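Local coordinates for protein dehydroquinate synthase (PDB 1UJN) that probably converts 3-deoxy-D-arabino-heptulosonate 7-phosphate to 3-dehydroquinate with release of phosphate, using NAD and a divalent zinc or cobalt ion, in chorismate biosynthesis, at residues F102-Y113 and N141-P149. Sequence-based numbering, arbitrary orientation.
Sequences FVAATYLRGVAY and NLVGAFHFP
His-147 turns its CG away from its own backbone N (chi1 -169°), which lays the imidazole against Ala-104 and Ala-105 at the end of helix 94-106, while Tyr-113, its CG between backbone N and carbonyl carbon (chi1 76°), sends its phenol past the imidazole in the opposite direction, so that OH ends at His-147 O. The contact lies in the N-terminal, NAD-binding half of the dehydroquinate synthase fold, where the link from helix 94-106 into the parallel strand 112-117 meets strand 144-146 of the hairpin 131-136/144-146 and the loop that follows it. Two hydrogen bonds fix the rings. His-147 NE2 donates to Val-111 O at 2.9 Å, nearly straight and with the acceptor in the imidazole plane, which sets the ring's rotation. Tyr-113 OH donates to His-147 O over 2.7 Å, from a position tilted off the carbonyl plane. The imidazole and phenol planes are inclined by 28°, and with centroids 5.3 Å apart the rings hardly overlap, meeting mainly at Tyr-113 CE1 and His-147 CD2. Ala-105 CA sits over one imidazole face, 3.7 Å from its centroid, and Pro-149 CA over one phenol face, 3.9 Å from the ring centroid. A phenylalanine in place of Tyr-113 would probably leave His-147 O without its hydroxyl donor and the ring freer to shift against Pro-149. Farther along, Ala-105 CB and Ala-145 CB touch, and Phe-102 reaches Val-143 CG1 with CZ while Tyr-70 of the same chain stacks on its ring. Tyr-70 of the second subunit also packs on Phe-102 and Val-143. Gly-144 CA lies over a face of the Phe-102 ring, 4.0 Å from its centroid.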
loop_
_atom_site.group_PDB
_atom_site.type_symbol
_atom_site.label_atom_id
_atom_site.label_comp_id
_atom_site.label_asym_id
_atom_site.label_seq_id
_atom_site.Cartn_x
_atom_site.Cartn_y
_atom_site.Cartn_z
ATOM N N PHE A 102 0.048 -8.586 0.475
ATOM C CA PHE A 102 -0.532 -7.392 -0.136
ATOM C C PHE A 102 -1.904 -7.097 0.469
ATOM O O PHE A 102 -2.268 -5.931 0.676
ATOM C CB PHE A 102 -0.630 -7.578 -1.653
ATOM C CG PHE A 102 -1.137 -6.363 -2.381
ATOM C CD1 PHE A 102 -0.587 -5.107 -2.133
ATOM C CD2 PHE A 102 -2.162 -6.477 -3.317
ATOM C CE1 PHE A 102 -1.049 -3.978 -2.807
ATOM C CE2 PHE A 102 -2.637 -5.353 -4.002
ATOM C CZ PHE A 102 -2.080 -4.100 -3.747
ATOM N N VAL A 103 -2.662 -8.152 0.754
ATOM C CA VAL A 103 -3.965 -7.993 1.388
ATOM C C VAL A 103 -3.724 -7.362 2.767
ATOM O O VAL A 103 -4.401 -6.416 3.145
ATOM C CB VAL A 103 -4.672 -9.356 1.552
ATOM C CG1 VAL A 103 -5.856 -9.235 2.514
ATOM C CG2 VAL A 103 -5.168 -9.836 0.182
ATOM N N ALA A 104 -2.744 -7.878 3.505
ATOM C CA ALA A 104 -2.422 -7.333 4.829
ATOM C C ALA A 104 -1.954 -5.884 4.737
ATOM O O ALA A 104 -2.283 -5.061 5.594
ATOM C CB ALA A 104 -1.339 -8.173 5.498
ATOM N N ALA A 105 -1.172 -5.576 3.706
ATOM C CA ALA A 105 -0.659 -4.226 3.527
ATOM C C ALA A 105 -1.738 -3.195 3.248
ATOM O O ALA A 105 -1.551 -2.017 3.546
ATOM C CB ALA A 105 0.367 -4.199 2.392
ATOM N N THR A 106 -2.871 -3.634 2.710
ATOM C CA THR A 106 -3.916 -2.697 2.334
ATOM C C THR A 106 -5.255 -2.781 3.046
ATOM O O THR A 106 -6.033 -1.831 2.985
ATOM C CB THR A 106 -4.151 -2.773 0.817
ATOM O OG1 THR A 106 -4.522 -4.110 0.458
ATOM C CG2 THR A 106 -2.861 -2.385 0.066
ATOM N N TYR A 107 -5.536 -3.901 3.706
ATOM C CA TYR A 107 -6.797 -4.037 4.432
ATOM C C TYR A 107 -6.757 -3.000 5.557
ATOM O O TYR A 107 -5.835 -3.009 6.374
ATOM C CB TYR A 107 -6.935 -5.449 5.021
ATOM C CG TYR A 107 -8.223 -5.654 5.803
ATOM C CD1 TYR A 107 -9.462 -5.565 5.173
ATOM C CD2 TYR A 107 -8.199 -5.896 7.178
ATOM C CE1 TYR A 107 -10.651 -5.708 5.891
ATOM C CE2 TYR A 107 -9.385 -6.041 7.909
ATOM C CZ TYR A 107 -10.605 -5.943 7.253
ATOM O OH TYR A 107 -11.785 -6.077 7.958
ATOM N N LEU A 108 -7.749 -2.108 5.584
ATOM C CA LEU A 108 -7.824 -1.036 6.583
ATOM C C LEU A 108 -6.530 -0.217 6.598
ATOM O O LEU A 108 -6.148 0.360 7.612
ATOM C CB LEU A 108 -8.104 -1.617 7.974
ATOM C CG LEU A 108 -9.405 -2.422 8.091
ATOM C CD1 LEU A 108 -9.552 -2.972 9.501
ATOM C CD2 LEU A 108 -10.589 -1.536 7.727
ATOM N N ARG A 109 -5.879 -0.168 5.442
ATOM C CA ARG A 109 -4.629 0.546 5.227
ATOM C C ARG A 109 -3.436 -0.119 5.907
ATOM O O ARG A 109 -2.397 0.510 6.111
ATOM C CB ARG A 109 -4.736 2.025 5.655
ATOM C CG ARG A 109 -5.878 2.780 4.973
ATOM C CD ARG A 109 -5.669 4.291 5.018
ATOM N NE ARG A 109 -6.798 5.014 4.440
ATOM C CZ ARG A 109 -7.866 5.413 5.125
ATOM N NH1 ARG A 109 -7.960 5.160 6.428
ATOM N NH2 ARG A 109 -8.841 6.071 4.505
ATOM N N GLY A 110 -3.588 -1.393 6.255
ATOM C CA GLY A 110 -2.474 -2.111 6.839
ATOM C C GLY A 110 -2.648 -2.788 8.179
ATOM O O GLY A 110 -2.928 -2.137 9.180
ATOM N N VAL A 111 -2.470 -4.107 8.183
ATOM C CA VAL A 111 -2.541 -4.901 9.401
ATOM C C VAL A 111 -1.328 -5.826 9.416
ATOM O O VAL A 111 -0.698 -6.072 8.384
ATOM C CB VAL A 111 -3.825 -5.759 9.478
ATOM C CG1 VAL A 111 -5.060 -4.848 9.501
ATOM C CG2 VAL A 111 -3.886 -6.733 8.293
ATOM N N ALA A 112 -0.997 -6.335 10.590
ATOM C CA ALA A 112 0.149 -7.228 10.722
ATOM C C ALA A 112 -0.117 -8.582 10.078
ATOM O O ALA A 112 -1.266 -9.015 9.963
ATOM C CB ALA A 112 0.475 -7.423 12.199
ATOM N N TYR A 113 0.941 -9.237 9.617
ATOM C CA TYR A 113 0.776 -10.576 9.075
ATOM C C TYR A 113 1.965 -11.440 9.454
ATOM O O TYR A 113 3.072 -10.936 9.675
ATOM C CB TYR A 113 0.553 -10.574 7.554
ATOM C CG TYR A 113 1.758 -10.326 6.681
ATOM C CD1 TYR A 113 2.241 -9.042 6.471
ATOM C CD2 TYR A 113 2.368 -11.379 6.006
ATOM C CE1 TYR A 113 3.301 -8.809 5.594
ATOM C CE2 TYR A 113 3.430 -11.158 5.131
ATOM C CZ TYR A 113 3.884 -9.875 4.926
ATOM O OH TYR A 113 4.901 -9.650 4.022
ATOM N N ASN A 141 3.522 -9.072 -11.469
ATOM C CA ASN A 141 3.930 -8.196 -10.372
ATOM C C ASN A 141 3.962 -6.699 -10.675
ATOM O O ASN A 141 4.991 -6.046 -10.483
ATOM C CB ASN A 141 5.311 -8.634 -9.889
ATOM C CG ASN A 141 5.364 -10.106 -9.534
ATOM O OD1 ASN A 141 4.608 -10.573 -8.685
ATOM N ND2 ASN A 141 6.259 -10.849 -10.186
ATOM N N LEU A 142 2.840 -6.148 -11.122
ATOM C CA LEU A 142 2.792 -4.726 -11.435
ATOM C C LEU A 142 2.053 -3.915 -10.377
ATOM O O LEU A 142 2.024 -2.689 -10.440
ATOM C CB LEU A 142 2.143 -4.513 -12.803
ATOM C CG LEU A 142 2.913 -5.114 -13.983
ATOM C CD1 LEU A 142 2.137 -4.877 -15.270
ATOM C CD2 LEU A 142 4.288 -4.483 -14.073
ATOM N N VAL A 143 1.455 -4.606 -9.412
ATOM C CA VAL A 143 0.713 -3.952 -8.336
ATOM C C VAL A 143 1.134 -4.607 -7.034
ATOM O O VAL A 143 1.198 -5.831 -6.939
ATOM C CB VAL A 143 -0.811 -4.121 -8.510
ATOM C CG1 VAL A 143 -1.557 -3.329 -7.429
ATOM C CG2 VAL A 143 -1.227 -3.642 -9.904
ATOM N N GLY A 144 1.439 -3.802 -6.026
ATOM C CA GLY A 144 1.854 -4.409 -4.781
ATOM C C GLY A 144 2.173 -3.409 -3.704
ATOM O O GLY A 144 1.711 -2.268 -3.737
ATOM N N ALA A 145 2.983 -3.852 -2.751
ATOM C CA ALA A 145 3.364 -3.015 -1.634
ATOM C C ALA A 145 4.529 -3.629 -0.893
ATOM O O ALA A 145 4.675 -4.852 -0.854
ATOM C CB ALA A 145 2.179 -2.871 -0.678
ATOM N N PHE A 146 5.374 -2.781 -0.321
ATOM C CA PHE A 146 6.463 -3.282 0.497
ATOM C C PHE A 146 5.848 -3.329 1.889
ATOM O O PHE A 146 5.528 -2.290 2.479
ATOM C CB PHE A 146 7.665 -2.338 0.452
ATOM C CG PHE A 146 8.472 -2.463 -0.807
ATOM C CD1 PHE A 146 8.357 -1.520 -1.821
ATOM C CD2 PHE A 146 9.323 -3.552 -0.994
ATOM C CE1 PHE A 146 9.079 -1.660 -3.009
ATOM C CE2 PHE A 146 10.047 -3.702 -2.178
ATOM C CZ PHE A 146 9.921 -2.752 -3.184
ATOM N N HIS A 147 5.639 -4.542 2.390
ATOM C CA HIS A 147 5.028 -4.743 3.694
ATOM C C HIS A 147 5.720 -5.952 4.308
ATOM O O HIS A 147 5.663 -7.056 3.765
ATOM C CB HIS A 147 3.530 -4.997 3.524
ATOM C CG HIS A 147 2.760 -4.955 4.806
ATOM N ND1 HIS A 147 2.882 -3.924 5.711
ATOM C CD2 HIS A 147 1.856 -5.813 5.333
ATOM C CE1 HIS A 147 2.087 -4.148 6.742
ATOM N NE2 HIS A 147 1.452 -5.287 6.537
ATOM N N PHE A 148 6.395 -5.724 5.430
ATOM C CA PHE A 148 7.150 -6.780 6.087
ATOM C C PHE A 148 6.353 -7.578 7.088
ATOM O O PHE A 148 5.524 -7.033 7.813
ATOM C CB PHE A 148 8.374 -6.193 6.790
ATOM C CG PHE A 148 9.274 -5.427 5.880
ATOM C CD1 PHE A 148 9.019 -4.098 5.593
ATOM C CD2 PHE A 148 10.347 -6.054 5.260
ATOM C CE1 PHE A 148 9.818 -3.396 4.695
ATOM C CE2 PHE A 148 11.155 -5.360 4.355
ATOM C CZ PHE A 148 10.886 -4.029 4.076
ATOM N N PRO A 149 6.612 -8.891 7.152
ATOM C CA PRO A 149 5.893 -9.739 8.103
ATOM C C PRO A 149 6.372 -9.426 9.513
ATOM O O PRO A 149 7.464 -8.885 9.710
ATOM C CB PRO A 149 6.265 -11.151 7.662
ATOM C CG PRO A 149 7.657 -10.989 7.147
ATOM C CD PRO A 149 7.582 -9.676 6.365
HETATM O O HOH W 1 3.256 -7.320 9.368
#